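Local coordinates for protein hyaluronidase (Thermobaculum terrenum, PDB 5DIY) that probably hydrolyses O-linked N-acetylglucosamine as a hexosaminidase of glycoside hydrolase family 84, at residues 66-71 and 107-112. Residues are numbered along the deposited sequence; the frame is centred on the assembly and turned at random.
Sequences ELIEKA and LEMGVH
Ile68 meets Met109 and Val111 in a small apolar contact between helix 58-73 and the turn that ends helix 93-108. The two segments bury 153 Å² between them, and the contact is made mainly of apolar side chains, with one methyl set against a backbone oxygen. Just before it, Leu67 turns to another neighbour and packs on His20 and Arg23 of helix 20-32. Ile68 is the one residue of 66-71 that makes the contact, and its CB points at the turn. Its CG1 branch lies anti to the carbonyl carbon (chi1 -70°), which carries CD1 out between the two partners. There CD1 touches Val111 CG2 at 3.6 Å and Met109 CE at 4.0 Å. Ile68 CG1 also lies 3.8 Å from Val111 CG2, so the valine methyl meets both atoms of the isoleucine branch. The branch methyl of the isoleucine, Ile68 CG2, rests 3.8 Å from Met109 O. The side chain of Met109 crosses that of Ile68 at about a right angle. The bend of Met109 at chi3 (-71°) brings its CE back toward Ile68 CD1, while SD stays 4.2 Å from Ile68 CD1. With an alanine here in place of Ile68, Met109 CE and Val111 CG2 would probably lose the methyl they share, and a gap would open between helix 58-73 and the turn. Phe78 and Phe106 touch both Ile68 and Val111 and extend the apolar cluster. Further along, Lys70 faces helix 20-32 and forms a salt bridge with Glu28. On the other segment, Gly110 has positive phi (107°) and closes helix 93-108 with a Schellman motif. The chain then enters strand 113-117. The arrangement is typical of the outer layer of a TIM barrel, where successive beta-alpha units pack their helices side by side around the parallel barrel, here away from the sugar site.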
loop_
_atom_site.group_PDB
_atom_site.type_symbol
_atom_site.label_atom_id
_atom_site.label_comp_id
_atom_site.label_asym_id
_atom_site.label_seq_id
_atom_site.Cartn_x
_atom_site.Cartn_y
_atom_site.Cartn_z
ATOM N N GLU C 66 0.237 25.129 -12.444
ATOM C CA GLU C 66 1.554 24.565 -12.750
ATOM C C GLU C 66 1.478 23.037 -12.917
ATOM O O GLU C 66 2.026 22.495 -13.872
ATOM C CB GLU C 66 2.578 24.953 -11.680
ATOM N N LEU C 67 0.769 22.361 -12.012
ATOM C CA LEU C 67 0.521 20.914 -12.137
ATOM C C LEU C 67 -0.202 20.549 -13.438
ATOM O O LEU C 67 0.229 19.650 -14.162
ATOM C CB LEU C 67 -0.306 20.392 -10.955
ATOM C CG LEU C 67 0.315 20.359 -9.559
ATOM C CD1 LEU C 67 -0.729 19.872 -8.566
ATOM C CD2 LEU C 67 1.558 19.480 -9.518
ATOM N N ILE C 68 -1.297 21.259 -13.722
ATOM C CA ILE C 68 -2.122 20.994 -14.901
ATOM C C ILE C 68 -1.303 21.167 -16.180
ATOM O O ILE C 68 -1.407 20.348 -17.095
ATOM C CB ILE C 68 -3.414 21.862 -14.905
ATOM C CG1 ILE C 68 -4.366 21.398 -13.794
ATOM C CG2 ILE C 68 -4.149 21.771 -16.238
ATOM C CD1 ILE C 68 -5.322 22.465 -13.304
ATOM N N GLU C 69 -0.480 22.214 -16.234
ATOM C CA GLU C 69 0.380 22.455 -17.402
ATOM C C GLU C 69 1.482 21.397 -17.536
ATOM O O GLU C 69 1.781 20.958 -18.647
ATOM C CB GLU C 69 0.968 23.871 -17.375
ATOM C CG GLU C 69 -0.078 24.942 -17.687
ATOM C CD GLU C 69 0.432 26.372 -17.554
ATOM O OE1 GLU C 69 1.617 26.579 -17.210
ATOM O OE2 GLU C 69 -0.371 27.299 -17.798
ATOM N N LYS C 70 2.069 20.981 -16.411
ATOM C CA LYS C 70 3.081 19.918 -16.427
ATOM C C LYS C 70 2.476 18.592 -16.899
ATOM O O LYS C 70 3.053 17.916 -17.753
ATOM C CB LYS C 70 3.732 19.749 -15.048
ATOM C CG LYS C 70 4.905 18.768 -15.004
ATOM C CD LYS C 70 6.093 19.261 -15.814
ATOM C CE LYS C 70 7.290 18.339 -15.660
ATOM N NZ LYS C 70 8.483 18.878 -16.372
ATOM N N ALA C 71 1.314 18.244 -16.343
ATOM C CA ALA C 71 0.561 17.058 -16.759
ATOM C C ALA C 71 0.331 17.027 -18.268
ATOM O O ALA C 71 0.588 16.010 -18.923
ATOM C CB ALA C 71 -0.772 16.999 -16.025
ATOM N N LEU C 107 -12.116 24.034 -14.411
ATOM C CA LEU C 107 -12.736 24.076 -15.742
ATOM C C LEU C 107 -12.082 25.148 -16.621
ATOM O O LEU C 107 -11.769 24.893 -17.780
ATOM C CB LEU C 107 -14.249 24.318 -15.643
ATOM C CG LEU C 107 -15.099 23.274 -14.909
ATOM C CD1 LEU C 107 -16.534 23.763 -14.797
ATOM C CD2 LEU C 107 -15.049 21.919 -15.600
ATOM N N GLU C 108 -11.843 26.323 -16.042
ATOM C CA GLU C 108 -11.202 27.442 -16.751
ATOM C C GLU C 108 -9.710 27.224 -17.055
ATOM O O GLU C 108 -9.180 27.831 -17.989
ATOM C CB GLU C 108 -11.379 28.739 -15.958
ATOM C CG GLU C 108 -12.831 29.191 -15.830
ATOM C CD GLU C 108 -13.031 30.328 -14.837
ATOM O OE1 GLU C 108 -12.047 30.774 -14.205
ATOM O OE2 GLU C 108 -14.190 30.781 -14.689
ATOM N N MET C 109 -9.037 26.379 -16.267
ATOM C CA MET C 109 -7.635 25.998 -16.538
ATOM C C MET C 109 -7.481 24.822 -17.517
ATOM O O MET C 109 -6.357 24.424 -17.826
ATOM C CB MET C 109 -6.898 25.701 -15.230
ATOM C CG MET C 109 -6.574 26.948 -14.431
ATOM S SD MET C 109 -5.693 26.589 -12.902
ATOM C CE MET C 109 -6.966 25.830 -11.897
ATOM N N GLY C 110 -8.594 24.270 -18.000
ATOM C CA GLY C 110 -8.574 23.265 -19.068
ATOM C C GLY C 110 -8.888 21.845 -18.632
ATOM O O GLY C 110 -8.898 20.939 -19.465
ATOM N N VAL C 111 -9.142 21.645 -17.335
ATOM C CA VAL C 111 -9.509 20.332 -16.803
ATOM C C VAL C 111 -10.953 20.024 -17.211
ATOM O O VAL C 111 -11.875 20.764 -16.858
ATOM C CB VAL C 111 -9.363 20.271 -15.261
ATOM C CG1 VAL C 111 -9.892 18.954 -14.703
ATOM C CG2 VAL C 111 -7.907 20.477 -14.856
ATOM N N HIS C 112 -11.126 18.939 -17.965
ATOM C CA HIS C 112 -12.457 18.438 -18.366
ATOM C C HIS C 112 -12.889 17.181 -17.598
ATOM O O HIS C 112 -14.056 16.789 -17.686
ATOM C CB HIS C 112 -12.496 18.159 -19.876
ATOM C CG HIS C 112 -11.553 17.084 -20.321
ATOM N ND1 HIS C 112 -11.916 15.757 -20.387
ATOM C CD2 HIS C 112 -10.257 17.141 -20.709
ATOM C CE1 HIS C 112 -10.884 15.041 -20.801
ATOM N NE2 HIS C 112 -9.865 15.859 -21.003
#